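Local coordinates for phosphoribosylaminoimidazole-succinocarboxamide synthase (Pyrococcus horikoshii, PDB 3U55), which catalyses the ATP-driven joining of L-aspartate to the carboxylate of carboxyaminoimidazole ribotide, giving SAICAR in de novo purine biosynthesis, at residues L23-K28 / N76-E81; D29-F34 / D211-D216; W47-L52 / E222-I227; V95-L100 / T196-D201. One frame throughout, in Å; residues are numbered along the deposited sequence. Where two conformers were deposited one is given.

Interaction 1: L23-K28 / N76-E81; sequences LIMEFK and NRLIVE
Leu-23 and Val-80 bond to each other twice through their backbones. Leu-23 N gives to Val-80 O at 2.9 Å, and Val-80 N returns the bond to Leu-23 O. The side chain of Leu-23 bends across that of Val-80, with CG 3.9 Å from Val-80 CG2. Ile-24 faces Ile-79 in a non-hydrogen-bonded pair on the other face of the sheet. Its CD1 lies 3.8 Å from Ile-79 CG1, while its CG2 branch meets Arg-77 CB.

Met-25 and Leu-78 form the next hydrogen-bonded pair, with both N to O distances, Met-25 N to Leu-78 O and the reverse, at 2.8 Å. The two side chains run alongside each other, pointing the same way. The Met-25 chain is straight until it bends at the sulfur (chi3 67°). This bend carries CE against both Leu-78 CD1 and Val-80 CG1. Glu-26 lies beside Arg-77, touching through their CG atoms. In the conformer described, the charged ends do not meet, and Arg-77 NE bonds to Ala-73 O.

Phe-27 N donates to Asn-76 O at 2.9 Å, and the same oxygen sits at the edge of the Phe-27 ring. Phe-27 CE2 packs obliquely on Leu-78 CG. Asn-76 ND2 adds a weak bond to Phe-27 O. Phe-27 and Leu-78 also touch helix 45-62. Strands 22-27 and 77-81 are the central antiparallel pair of a four-stranded sheet whose outer strands are 13-17 and 69-72.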
loop_
_atom_site.group_PDB
_atom_site.type_symbol
_atom_site.label_atom_id
_atom_site.label_comp_id
_atom_site.label_asym_id
_atom_site.label_seq_id
_atom_site.Cartn_x
_atom_site.Cartn_y
_atom_site.Cartn_z
ATOM N N LEU A 23 -5.214 6.169 31.603
ATOM C CA LEU A 23 -3.871 5.703 31.913
ATOM C C LEU A 23 -2.870 6.850 31.814
ATOM O O LEU A 23 -3.220 7.965 31.420
ATOM C CB LEU A 23 -3.459 4.522 31.021
ATOM C CG LEU A 23 -3.278 4.677 29.508
ATOM C CD1 LEU A 23 -2.350 3.584 29.006
ATOM C CD2 LEU A 23 -4.617 4.620 28.773
ATOM N N ILE A 24 -1.633 6.569 32.200
ATOM C CA ILE A 24 -0.563 7.552 32.096
ATOM C C ILE A 24 0.241 7.303 30.833
ATOM O O ILE A 24 0.686 6.182 30.580
ATOM C CB ILE A 24 0.374 7.518 33.331
ATOM C CG1 ILE A 24 -0.370 7.964 34.599
ATOM C CG2 ILE A 24 1.651 8.345 33.078
ATOM C CD1 ILE A 24 -0.862 9.412 34.603
ATOM N N MET A 25 0.407 8.348 30.034
ATOM C CA MET A 25 1.360 8.311 28.938
ATOM C C MET A 25 2.570 9.144 29.340
ATOM O O MET A 25 2.454 10.351 29.563
ATOM C CB MET A 25 0.744 8.834 27.643
ATOM C CG MET A 25 1.690 8.789 26.445
ATOM S SD MET A 25 0.835 9.173 24.898
ATOM C CE MET A 25 0.416 10.891 25.143
ATOM N N GLU A 26 3.720 8.484 29.431
ATOM C CA GLU A 26 4.949 9.109 29.924
ATOM C C GLU A 26 5.994 9.196 28.818
ATOM O O GLU A 26 6.306 8.198 28.183
ATOM C CB GLU A 26 5.488 8.315 31.118
ATOM C CG GLU A 26 6.782 8.849 31.722
ATOM C CD GLU A 26 7.344 7.924 32.781
ATOM O OE1 GLU A 26 8.502 7.480 32.625
ATOM O OE2 GLU A 26 6.625 7.629 33.761
ATOM N N PHE A 27 6.521 10.398 28.596
ATOM C CA PHE A 27 7.504 10.639 27.540
ATOM C C PHE A 27 8.921 10.513 28.100
ATOM O O PHE A 27 9.245 11.119 29.121
ATOM C CB PHE A 27 7.307 12.029 26.936
ATOM C CG PHE A 27 6.017 12.197 26.163
ATOM C CD1 PHE A 27 6.037 12.307 24.779
ATOM C CD2 PHE A 27 4.793 12.268 26.819
ATOM C CE1 PHE A 27 4.856 12.477 24.055
ATOM C CE2 PHE A 27 3.605 12.434 26.108
ATOM C CZ PHE A 27 3.637 12.541 24.723
ATOM N N LYS A 28 9.759 9.734 27.423
ATOM C CA LYS A 28 11.124 9.475 27.878
ATOM C C LYS A 28 12.149 10.195 27.005
ATOM O O LYS A 28 11.810 10.724 25.945
ATOM C CB LYS A 28 11.404 7.967 27.888
ATOM C CG LYS A 28 10.561 7.178 28.879
ATOM C CD LYS A 28 10.743 5.681 28.679
ATOM N N ASN A 76 6.848 14.697 32.791
ATOM C CA ASN A 76 6.649 14.314 31.393
ATOM C C ASN A 76 5.464 13.367 31.224
ATOM O O ASN A 76 5.450 12.547 30.299
ATOM C CB ASN A 76 7.897 13.618 30.851
ATOM C CG ASN A 76 9.132 14.493 30.895
ATOM O OD1 ASN A 76 9.057 15.694 31.166
ATOM N ND2 ASN A 76 10.282 13.890 30.617
ATOM N N ARG A 77 4.484 13.485 32.114
ATOM C CA ARG A 77 3.345 12.565 32.171
ATOM C C ARG A 77 2.050 13.233 31.728
ATOM O O ARG A 77 1.723 14.338 32.185
ATOM C CB ARG A 77 3.162 12.024 33.596
ATOM C CG ARG A 77 4.332 11.223 34.144
ATOM C CD ARG A 77 4.072 10.805 35.586
ATOM N NE ARG A 77 3.897 11.957 36.469
ATOM C CZ ARG A 77 4.879 12.513 37.173
ATOM N NH1 ARG A 77 6.110 12.026 37.098
ATOM N NH2 ARG A 77 4.632 13.561 37.947
ATOM N N LEU A 78 1.318 12.558 30.843
ATOM C CA LEU A 78 -0.014 12.979 30.442
ATOM C C LEU A 78 -1.008 11.930 30.918
ATOM O O LEU A 78 -0.701 10.741 30.936
ATOM C CB LEU A 78 -0.131 13.129 28.916
ATOM C CG LEU A 78 0.761 14.085 28.116
ATOM C CD1 LEU A 78 0.092 14.413 26.771
ATOM C CD2 LEU A 78 1.052 15.357 28.889
ATOM N N ILE A 79 -2.193 12.382 31.314
ATOM C CA ILE A 79 -3.305 11.479 31.572
ATOM C C ILE A 79 -4.127 11.418 30.294
ATOM O O ILE A 79 -4.525 12.451 29.759
ATOM C CB ILE A 79 -4.185 11.937 32.742
ATOM C CG1 ILE A 79 -3.331 12.170 33.994
ATOM C CG2 ILE A 79 -5.255 10.884 33.036
ATOM C CD1 ILE A 79 -4.033 12.971 35.064
ATOM N N VAL A 80 -4.346 10.198 29.816
ATOM C CA VAL A 80 -5.011 9.951 28.542
ATOM C C VAL A 80 -6.138 8.934 28.717
ATOM O O VAL A 80 -6.107 8.105 29.631
ATOM C CB VAL A 80 -4.008 9.492 27.425
ATOM C CG1 VAL A 80 -2.969 10.581 27.140
ATOM C CG2 VAL A 80 -3.319 8.169 27.785
ATOM N N GLU A 81 -7.139 9.030 27.847
ATOM C CA GLU A 81 -8.278 8.121 27.829
ATOM C C GLU A 81 -7.845 6.738 27.341
ATOM O O GLU A 81 -7.091 6.627 26.368
ATOM C CB GLU A 81 -9.334 8.705 26.894
ATOM C CG GLU A 81 -10.649 7.961 26.837
ATOM C CD GLU A 81 -11.620 8.587 25.850
ATOM O OE1 GLU A 81 -11.216 9.510 25.109
ATOM O OE2 GLU A 81 -12.788 8.153 25.817
#

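Interaction 2: D29-F34 / D211-D216; sequences DDATAF and DVFRFD. With SO4 (sulfate ion), chain C.
A sulfate-binding corner forms where Phe-34, just after strand 30-33, meets Arg-214 in the short helix 211-214. Phe-34 N donates to sulfate O4 at 3.1 Å. Arg-214 reaches the same ion with the edge of its guanidinium: NH1 is 3.1 Å from sulfate O1, and NE bonds to O1 at 3.3 Å and weakly to O4. Lys-210 adds a further bond to the ion. The sulfate probably came from the crystallisation liquor, but it probably marks a site suited to an anion.

The guanidinium is held at a second edge too. Arg-214 NH2 makes a salt bridge of 2.8 Å to Asp-211 OD1, one helical turn earlier. The oxygen lies near the guanidinium plane, yet the nitrogen comes to it from above the carboxylate plane. With anchors at two edges, the guanidinium should have little freedom to rotate.

Strand 30-33 pairs with 38-41 in a two-stranded antiparallel sheet, and the helix packs against this hairpin through Phe-213. Its CG is anti to the backbone N (chi1 166°), which turns the ring toward the strand. Ala-31 CB stands over one ring face in a CH-pi contact, 4.2 Å from the centroid. Ala-33 CB comes in obliquely, 3.6 Å from Phe-213 CE2, and also touches Arg-214 CG. Lys-38 makes a cation-pi contact with the same ring.

Phe-34 also reaches the helix end with its ring. Its ring edge points at the face of Phe-215 in an offset edge-to-face pair, planes at 61°. The same edge meets the carbonyl of Arg-214, with Phe-34 CZ 3.3 Å from Arg-214 O.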
loop_
_atom_site.group_PDB
_atom_site.type_symbol
_atom_site.label_atom_id
_atom_site.label_comp_id
_atom_site.label_asym_id
_atom_site.label_seq_id
_atom_site.Cartn_x
_atom_site.Cartn_y
_atom_site.Cartn_z
ATOM N N ASP A 29 13.401 10.215 27.456
ATOM C CA ASP A 29 14.479 10.882 26.720
ATOM C C ASP A 29 15.112 9.997 25.645
ATOM O O ASP A 29 15.956 10.463 24.873
ATOM C CB ASP A 29 15.544 11.416 27.687
ATOM C CG ASP A 29 15.074 12.639 28.462
ATOM O OD1 ASP A 29 15.822 13.101 29.352
ATOM O OD2 ASP A 29 13.960 13.145 28.187
ATOM N N ASP A 30 14.693 8.734 25.595
ATOM C CA ASP A 30 15.202 7.761 24.621
ATOM C C ASP A 30 14.772 8.084 23.196
ATOM O O ASP A 30 13.626 8.476 22.955
ATOM C CB ASP A 30 14.733 6.344 24.968
ATOM C CG ASP A 30 15.221 5.875 26.326
ATOM O OD1 ASP A 30 14.419 5.259 27.056
ATOM O OD2 ASP A 30 16.402 6.112 26.662
ATOM N N ALA A 31 15.700 7.902 22.261
ATOM C CA ALA A 31 15.410 8.036 20.841
ATOM C C ALA A 31 15.863 6.795 20.083
ATOM O O ALA A 31 16.960 6.277 20.316
ATOM C CB ALA A 31 16.072 9.291 20.272
ATOM N N THR A 32 15.000 6.314 19.188
ATOM C CA THR A 32 15.315 5.162 18.342
ATOM C C THR A 32 15.068 5.507 16.885
ATOM O O THR A 32 14.170 6.281 16.568
ATOM C CB THR A 32 14.475 3.904 18.692
ATOM O OG1 THR A 32 13.080 4.235 18.708
ATOM C CG2 THR A 32 14.882 3.321 20.041
ATOM N N ALA A 33 15.873 4.930 15.998
ATOM C CA ALA A 33 15.702 5.138 14.568
ATOM C C ALA A 33 16.088 3.886 13.803
ATOM O O ALA A 33 16.711 2.978 14.357
ATOM C CB ALA A 33 16.522 6.332 14.093
ATOM N N PHE A 34 15.702 3.852 12.529
ATOM C CA PHE A 34 16.043 2.768 11.609
ATOM C C PHE A 34 15.777 1.386 12.206
ATOM O O PHE A 34 16.675 0.541 12.281
ATOM C CB PHE A 34 17.497 2.894 11.129
ATOM C CG PHE A 34 17.855 4.264 10.612
ATOM C CD1 PHE A 34 17.158 4.831 9.548
ATOM C CD2 PHE A 34 18.906 4.978 11.180
ATOM C CE1 PHE A 34 17.492 6.093 9.068
ATOM C CE2 PHE A 34 19.251 6.240 10.702
ATOM C CZ PHE A 34 18.544 6.797 9.645
ATOM N N ASP A 211 14.563 13.895 12.166
ATOM C CA ASP A 211 15.535 13.711 11.069
ATOM C C ASP A 211 16.926 14.259 11.420
ATOM O O ASP A 211 17.934 13.831 10.850
ATOM C CB ASP A 211 15.038 14.330 9.757
ATOM C CG ASP A 211 14.094 13.408 8.980
ATOM O OD1 ASP A 211 14.036 12.192 9.265
ATOM O OD2 ASP A 211 13.426 13.907 8.055
ATOM N N VAL A 212 16.967 15.202 12.358
ATOM C CA VAL A 212 18.221 15.741 12.889
ATOM C C VAL A 212 19.012 14.630 13.591
ATOM O O VAL A 212 20.238 14.577 13.491
ATOM C CB VAL A 212 17.947 16.941 13.832
ATOM C CG1 VAL A 212 19.193 17.338 14.631
ATOM C CG2 VAL A 212 17.444 18.127 13.022
ATOM N N PHE A 213 18.296 13.739 14.278
ATOM C CA PHE A 213 18.885 12.546 14.887
ATOM C C PHE A 213 19.123 11.433 13.868
ATOM O O PHE A 213 20.196 10.833 13.857
ATOM C CB PHE A 213 18.014 12.047 16.046
ATOM C CG PHE A 213 18.342 10.651 16.513
ATOM C CD1 PHE A 213 19.589 10.352 17.068
ATOM C CD2 PHE A 213 17.398 9.637 16.410
ATOM C CE1 PHE A 213 19.886 9.062 17.502
ATOM C CE2 PHE A 213 17.682 8.342 16.849
ATOM C CZ PHE A 213 18.929 8.055 17.395
ATOM N N ARG A 214 18.129 11.165 13.017
ATOM C CA ARG A 214 18.246 10.136 11.976
ATOM C C ARG A 214 19.486 10.339 11.103
ATOM O O ARG A 214 20.206 9.380 10.804
ATOM C CB ARG A 214 16.997 10.089 11.083
ATOM C CG ARG A 214 15.775 9.427 11.706
ATOM C CD ARG A 214 14.686 9.198 10.662
ATOM N NE ARG A 214 13.424 8.798 11.282
ATOM C CZ ARG A 214 12.372 9.597 11.458
ATOM N NH1 ARG A 214 11.282 9.123 12.044
ATOM N NH2 ARG A 214 12.400 10.863 11.053
ATOM N N PHE A 215 19.735 11.584 10.701
ATOM C CA PHE A 215 20.799 11.860 9.732
ATOM C C PHE A 215 21.903 12.798 10.225
ATOM O O PHE A 215 22.641 13.373 9.418
ATOM C CB PHE A 215 20.189 12.356 8.416
ATOM C CG PHE A 215 19.185 11.406 7.827
ATOM C CD1 PHE A 215 19.588 10.174 7.317
ATOM C CD2 PHE A 215 17.833 11.735 7.796
ATOM C CE1 PHE A 215 18.658 9.286 6.780
ATOM C CE2 PHE A 215 16.897 10.854 7.261
ATOM C CZ PHE A 215 17.312 9.627 6.753
ATOM N N ASP A 216 22.020 12.927 11.547
ATOM C CA ASP A 216 23.046 13.756 12.194
ATOM C C ASP A 216 23.154 15.151 11.563
ATOM O O ASP A 216 24.230 15.576 11.125
ATOM C CB ASP A 216 24.408 13.041 12.202
ATOM C CG ASP A 216 24.356 11.673 12.875
ATOM O OD1 ASP A 216 23.490 11.445 13.750
ATOM O OD2 ASP A 216 25.194 10.819 12.527
HETATM S S SO4 C . 12.138 5.505 12.702
HETATM O O1 SO4 C . 12.381 6.671 13.543
HETATM O O2 SO4 C . 12.154 4.308 13.535
HETATM O O3 SO4 C . 10.831 5.648 12.065
HETATM O O4 SO4 C . 13.187 5.412 11.687
#

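Interaction 3: W47-L52 / E222-I227; sequences WLNAQL and EAYKEI
Tyr-224 points from its helix toward segment 47-52 and meets two residues there, Leu-48 and Asn-49. Leu-48 reaches across from the facing helix and crosses the tyrosine at a slant. Its CD1 branch does the touching, 3.8 Å from Tyr-224 CB. The same methyl lies 4.2 Å from Lys-225 CG, so it rests against the start of the lysine chain as well. Lys-225 starts out away from segment 47-52, and its NZ forms a long salt bridge with Glu-222 OE1.

Asn-49 meets the ring itself, along its CD2-CE2 side. The amide and ring planes are 42° apart, so the two groups are neither stacked nor perpendicular. Asn-49 OD1 makes the approach, 3.3 Å from Tyr-224 CE2. This buried oxygen has no hydrogen-bond partner in the model. The tyrosine hydroxyl does have one: Tyr-224 OH bonds to Asp-195 OD2, which ties the far end of the ring to the loop beside it.

These side chains join helix 45-62 to helix 220-232. The two short segments run nearly in the same direction, with axes 24° apart and 10.3 Å from each other at closest. No hydrogen bond links them, so the contact depends on side-chain packing.

One turn further along, Leu-52 and Ile-227 meet at about a right angle. Leu-52 CD1 lies 3.9 Å from Ile-227 CG2. The CG2 methyl of Ile-227 is anti to the backbone N, while the CG1 arm, next to that N (chi1 -71°), leads away from Leu-52. Leu-52 also packs on Ile-231, and Leu-48 on Tyr-228, both from helix 220-232.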
loop_
_atom_site.group_PDB
_atom_site.type_symbol
_atom_site.label_atom_id
_atom_site.label_comp_id
_atom_site.label_asym_id
_atom_site.label_seq_id
_atom_site.Cartn_x
_atom_site.Cartn_y
_atom_site.Cartn_z
ATOM N N TRP A 47 10.391 15.925 27.989
ATOM C CA TRP A 47 9.664 17.121 28.406
ATOM C C TRP A 47 9.126 17.897 27.209
ATOM O O TRP A 47 7.948 18.254 27.176
ATOM C CB TRP A 47 10.545 18.019 29.282
ATOM C CG TRP A 47 9.795 19.138 29.950
ATOM C CD1 TRP A 47 9.201 19.109 31.185
ATOM C CD2 TRP A 47 9.564 20.450 29.426
ATOM N NE1 TRP A 47 8.614 20.320 31.459
ATOM C CE2 TRP A 47 8.818 21.161 30.395
ATOM C CE3 TRP A 47 9.910 21.095 28.228
ATOM C CZ2 TRP A 47 8.413 22.485 30.205
ATOM C CZ3 TRP A 47 9.507 22.412 28.041
ATOM C CH2 TRP A 47 8.767 23.092 29.028
ATOM N N LEU A 48 9.988 18.134 26.222
ATOM C CA LEU A 48 9.597 18.842 25.006
ATOM C C LEU A 48 8.477 18.135 24.245
ATOM O O LEU A 48 7.483 18.766 23.883
ATOM C CB LEU A 48 10.812 19.074 24.102
ATOM C CG LEU A 48 11.823 20.078 24.671
ATOM C CD1 LEU A 48 13.201 19.886 24.033
ATOM C CD2 LEU A 48 11.326 21.521 24.522
ATOM N N ASN A 49 8.631 16.835 24.015
ATOM C CA ASN A 49 7.602 16.063 23.309
ATOM C C ASN A 49 6.265 16.030 24.054
ATOM O O ASN A 49 5.202 16.130 23.429
ATOM C CB ASN A 49 8.092 14.646 22.987
ATOM C CG ASN A 49 9.195 14.631 21.937
ATOM O OD1 ASN A 49 9.441 15.628 21.265
ATOM N ND2 ASN A 49 9.872 13.497 21.807
ATOM N N ALA A 50 6.323 15.916 25.382
ATOM C CA ALA A 50 5.119 15.962 26.216
ATOM C C ALA A 50 4.407 17.312 26.088
ATOM O O ALA A 50 3.199 17.358 25.831
ATOM C CB ALA A 50 5.457 15.669 27.671
ATOM N N GLN A 51 5.169 18.396 26.251
ATOM C CA GLN A 51 4.637 19.759 26.200
ATOM C C GLN A 51 4.038 20.088 24.834
ATOM O O GLN A 51 2.946 20.664 24.744
ATOM C CB GLN A 51 5.720 20.787 26.547
ATOM C CG GLN A 51 6.223 20.735 27.981
ATOM C CD GLN A 51 5.146 21.035 29.007
ATOM O OE1 GLN A 51 4.464 22.055 28.934
ATOM N NE2 GLN A 51 4.998 20.147 29.978
ATOM N N LEU A 52 4.758 19.721 23.779
ATOM C CA LEU A 52 4.283 19.960 22.416
ATOM C C LEU A 52 3.039 19.128 22.073
ATOM O O LEU A 52 2.136 19.612 21.382
ATOM C CB LEU A 52 5.410 19.743 21.406
ATOM C CG LEU A 52 6.507 20.810 21.462
ATOM C CD1 LEU A 52 7.752 20.350 20.722
ATOM C CD2 LEU A 52 6.016 22.154 20.919
ATOM N N GLU A 222 18.515 21.154 20.525
ATOM C CA GLU A 222 18.421 22.530 20.026
ATOM C C GLU A 222 17.312 22.693 18.981
ATOM O O GLU A 222 16.595 23.695 18.994
ATOM C CB GLU A 222 19.768 23.022 19.483
ATOM C CG GLU A 222 20.876 23.127 20.537
ATOM C CD GLU A 222 20.446 23.880 21.790
ATOM O OE1 GLU A 222 20.442 23.261 22.879
ATOM O OE2 GLU A 222 20.104 25.081 21.685
ATOM N N ALA A 223 17.168 21.704 18.098
ATOM C CA ALA A 223 16.112 21.714 17.082
ATOM C C ALA A 223 14.718 21.649 17.720
ATOM O O ALA A 223 13.823 22.402 17.336
ATOM C CB ALA A 223 16.310 20.578 16.080
ATOM N N TYR A 224 14.552 20.770 18.711
ATOM C CA TYR A 224 13.266 20.601 19.399
ATOM C C TYR A 224 12.921 21.823 20.255
ATOM O O TYR A 224 11.747 22.184 20.382
ATOM C CB TYR A 224 13.267 19.331 20.266
ATOM C CG TYR A 224 13.089 18.008 19.531
ATOM C CD1 TYR A 224 13.675 17.781 18.278
ATOM C CD2 TYR A 224 12.361 16.967 20.111
ATOM C CE1 TYR A 224 13.527 16.556 17.616
ATOM C CE2 TYR A 224 12.205 15.745 19.460
ATOM C CZ TYR A 224 12.792 15.544 18.217
ATOM O OH TYR A 224 12.629 14.335 17.576
ATOM N N LYS A 225 13.946 22.448 20.839
ATOM C CA LYS A 225 13.770 23.699 21.586
ATOM C C LYS A 225 13.275 24.810 20.668
ATOM O O LYS A 225 12.390 25.582 21.043
ATOM C CB LYS A 225 15.081 24.148 22.237
ATOM C CG LYS A 225 15.449 23.429 23.523
ATOM C CD LYS A 225 16.814 23.907 24.015
ATOM C CE LYS A 225 17.134 23.381 25.400
ATOM N NZ LYS A 225 18.479 23.826 25.864
ATOM N N GLU A 226 13.857 24.878 19.471
ATOM C CA GLU A 226 13.534 25.911 18.489
ATOM C C GLU A 226 12.058 25.827 18.107
ATOM O O GLU A 226 11.367 26.845 18.065
ATOM C CB GLU A 226 14.424 25.765 17.250
ATOM C CG GLU A 226 15.115 27.057 16.814
ATOM C CD GLU A 226 14.354 27.813 15.743
ATOM O OE1 GLU A 226 13.767 28.874 16.056
ATOM O OE2 GLU A 226 14.352 27.350 14.582
ATOM N N ILE A 227 11.585 24.607 17.846
ATOM C CA ILE A 227 10.163 24.345 17.609
ATOM C C ILE A 227 9.322 24.840 18.780
ATOM O O ILE A 227 8.355 25.581 18.586
ATOM C CB ILE A 227 9.887 22.831 17.355
ATOM C CG1 ILE A 227 10.421 22.403 15.987
ATOM C CG2 ILE A 227 8.394 22.507 17.479
ATOM C CD1 ILE A 227 9.660 22.990 14.782
#

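Interaction 4: V95-L100 / T196-D201; sequences VVAGSL and TCRFWD. With SO4 (sulfate ion), chain B.
Sulfate O1 is gripped from both segments. Ser-99 N donates to it at 2.8 Å with a nearly straight bond, 164° at the hydrogen. Arg-198 NH1 reaches the same oxygen at 3.2 Å. The arginine also takes sulfate O2 along its edge, with NH1 at 3.1 Å and NH2 at 3.3 Å, and the sulfur lies in the guanidinium plane. Arg-93 adds another bond to the ion.

Arg-198 comes off strand 197-201 with its chain extended from CG to NE (chi3 179°), which brings its guanidinium to the loop 95-100. Gly-98 CA lies over one face of its guanidinium, 3.6 Å from Arg-198 NH2. Gly-98 has a positive phi, and its CA is 3.4 Å from sulfate O1. Nearer the strand, Ala-97 CB packs on Arg-198 CD at 3.8 Å. Asp-211 bonds to Arg-198 NE and Asp-173 to Arg-198 NH1, both as salt bridges.

Two residues on from the arginine, Trp-200 takes Val-95 CG1 at a slant, 3.9 Å from Trp-200 CZ3. Ala-97 CB approaches the same ring more loosely. Strand 197-201 here edges the large antiparallel sheet through its partner 169-180.

Two carboxylates and the anion bind one guanidinium. The salt bridges at NE and NH1 and the bonds to the sulfate should limit how far it can turn. The sulfate is probably from the crystallisation liquor. A backbone N-H beside arginines makes a pocket consistent with binding a phosphate or carboxylate group.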
loop_
_atom_site.group_PDB
_atom_site.type_symbol
_atom_site.label_atom_id
_atom_site.label_comp_id
_atom_site.label_asym_id
_atom_site.label_seq_id
_atom_site.Cartn_x
_atom_site.Cartn_y
_atom_site.Cartn_z
ATOM N N VAL A 95 4.579 17.220 1.719
ATOM C CA VAL A 95 5.830 17.429 1.001
ATOM C C VAL A 95 6.547 16.087 0.947
ATOM O O VAL A 95 6.486 15.315 1.914
ATOM C CB VAL A 95 6.701 18.481 1.726
ATOM C CG1 VAL A 95 8.064 18.633 1.064
ATOM C CG2 VAL A 95 5.980 19.822 1.792
ATOM N N VAL A 96 7.204 15.791 -0.176
ATOM C CA VAL A 96 7.914 14.511 -0.327
ATOM C C VAL A 96 9.150 14.449 0.581
ATOM O O VAL A 96 10.015 15.334 0.559
ATOM C CB VAL A 96 8.292 14.207 -1.805
ATOM C CG1 VAL A 96 9.150 12.967 -1.906
ATOM C CG2 VAL A 96 7.033 14.036 -2.666
ATOM N N ALA A 97 9.203 13.394 1.391
ATOM C CA ALA A 97 10.311 13.142 2.306
ATOM C C ALA A 97 10.232 11.687 2.745
ATOM O O ALA A 97 9.231 11.016 2.494
ATOM C CB ALA A 97 10.225 14.073 3.519
ATOM N N GLY A 98 11.294 11.203 3.386
ATOM C CA GLY A 98 11.309 9.866 3.978
ATOM C C GLY A 98 11.017 8.734 3.014
ATOM O O GLY A 98 11.516 8.725 1.884
ATOM N N SER A 99 10.187 7.788 3.462
ATOM C CA SER A 99 9.908 6.556 2.706
ATOM C C SER A 99 9.167 6.792 1.388
ATOM O O SER A 99 9.203 5.948 0.496
ATOM C CB SER A 99 9.142 5.537 3.571
ATOM O OG SER A 99 7.758 5.846 3.647
ATOM N N LEU A 100 8.499 7.936 1.263
ATOM C CA LEU A 100 7.754 8.239 0.041
ATOM C C LEU A 100 8.663 8.279 -1.190
ATOM O O LEU A 100 8.236 7.928 -2.293
ATOM C CB LEU A 100 6.956 9.541 0.177
ATOM C CG LEU A 100 5.997 9.894 -0.973
ATOM C CD1 LEU A 100 4.985 8.779 -1.250
ATOM C CD2 LEU A 100 5.288 11.213 -0.694
ATOM N N THR A 196 7.222 12.524 15.788
ATOM C CA THR A 196 6.216 11.917 14.909
ATOM C C THR A 196 5.840 12.770 13.689
ATOM O O THR A 196 5.029 12.359 12.858
ATOM C CB THR A 196 4.939 11.556 15.692
ATOM O OG1 THR A 196 4.412 12.729 16.324
ATOM C CG2 THR A 196 5.239 10.486 16.743
ATOM N N CYS A 197 6.438 13.952 13.588
ATOM C CA CYS A 197 6.164 14.874 12.487
ATOM C C CYS A 197 7.477 15.261 11.832
ATOM O O CYS A 197 8.521 15.276 12.487
ATOM C CB CYS A 197 5.516 16.157 12.999
ATOM S SG CYS A 197 4.003 16.007 13.962
ATOM N N ARG A 198 7.421 15.586 10.546
ATOM C CA ARG A 198 8.512 16.330 9.927
ATOM C C ARG A 198 8.153 17.808 9.867
ATOM O O ARG A 198 7.105 18.189 9.330
ATOM C CB ARG A 198 8.884 15.770 8.551
ATOM C CG ARG A 198 9.704 14.502 8.637
ATOM C CD ARG A 198 10.146 14.006 7.269
ATOM N NE ARG A 198 10.961 12.795 7.401
ATOM C CZ ARG A 198 10.470 11.555 7.406
ATOM N NH1 ARG A 198 9.168 11.344 7.260
ATOM N NH2 ARG A 198 11.283 10.518 7.538
ATOM N N PHE A 199 9.018 18.623 10.472
ATOM C CA PHE A 199 8.864 20.075 10.547
ATOM C C PHE A 199 10.073 20.731 9.883
ATOM O O PHE A 199 11.200 20.481 10.297
ATOM C CB PHE A 199 8.861 20.552 12.008
ATOM C CG PHE A 199 7.712 20.055 12.858
ATOM C CD1 PHE A 199 6.392 20.092 12.407
ATOM C CD2 PHE A 199 7.958 19.623 14.158
ATOM C CE1 PHE A 199 5.345 19.673 13.230
ATOM C CE2 PHE A 199 6.915 19.199 14.991
ATOM C CZ PHE A 199 5.609 19.224 14.527
ATOM N N TRP A 200 9.850 21.568 8.869
ATOM C CA TRP A 200 10.942 22.316 8.224
ATOM C C TRP A 200 10.776 23.813 8.460
ATOM O O TRP A 200 9.659 24.331 8.416
ATOM C CB TRP A 200 10.968 22.061 6.713
ATOM C CG TRP A 200 11.404 20.690 6.281
ATOM C CD1 TRP A 200 11.758 19.635 7.082
ATOM C CD2 TRP A 200 11.492 20.211 4.931
ATOM N NE1 TRP A 200 12.073 18.542 6.315
ATOM C CE2 TRP A 200 11.921 18.866 4.992
ATOM C CE3 TRP A 200 11.250 20.789 3.678
ATOM C CZ2 TRP A 200 12.113 18.088 3.847
ATOM C CZ3 TRP A 200 11.449 20.014 2.535
ATOM C CH2 TRP A 200 11.873 18.680 2.631
ATOM N N ASP A 201 11.881 24.519 8.696
ATOM C CA ASP A 201 11.815 25.979 8.761
ATOM C C ASP A 201 11.339 26.511 7.407
ATOM O O ASP A 201 11.813 26.061 6.370
ATOM C CB ASP A 201 13.172 26.587 9.119
ATOM C CG ASP A 201 13.163 28.105 9.030
ATOM O OD1 ASP A 201 12.452 28.741 9.824
ATOM O OD2 ASP A 201 13.846 28.657 8.150
HETATM S S SO4 B . 8.716 7.628 6.847
HETATM O O1 SO4 B . 8.729 8.572 5.743
HETATM O O2 SO4 B . 8.903 8.324 8.115
HETATM O O3 SO4 B . 7.434 6.924 6.825
HETATM O O4 SO4 B . 9.807 6.676 6.684
#

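How the interactions relate
Interactions 2 and 4 are joined most directly. Their centres are about 14 Å apart, and Asp-211 OD2 forms a 2.8 Å salt bridge with Arg-198 NE. Asp-211 thus links the arginines of the two sulfate sites, and its charge probably eases the closeness of Arg-214 NH2 and Arg-198 NH2, 3.7 Å apart. The two sulfate S atoms are 7.1 Å apart, consistent with one anion-binding region. Interaction 3 touches interaction 4 where Ile-227 CD1 packs on Phe-199 CB at 3.8 Å, and interaction 2 through Val-212 and Ala-223. Interaction 1 packs on interaction 3, with Phe-27 CD2 3.6 Å from Ala-50 CB. Its centre is about 26 Å from that of interaction 4, across the chain's centre.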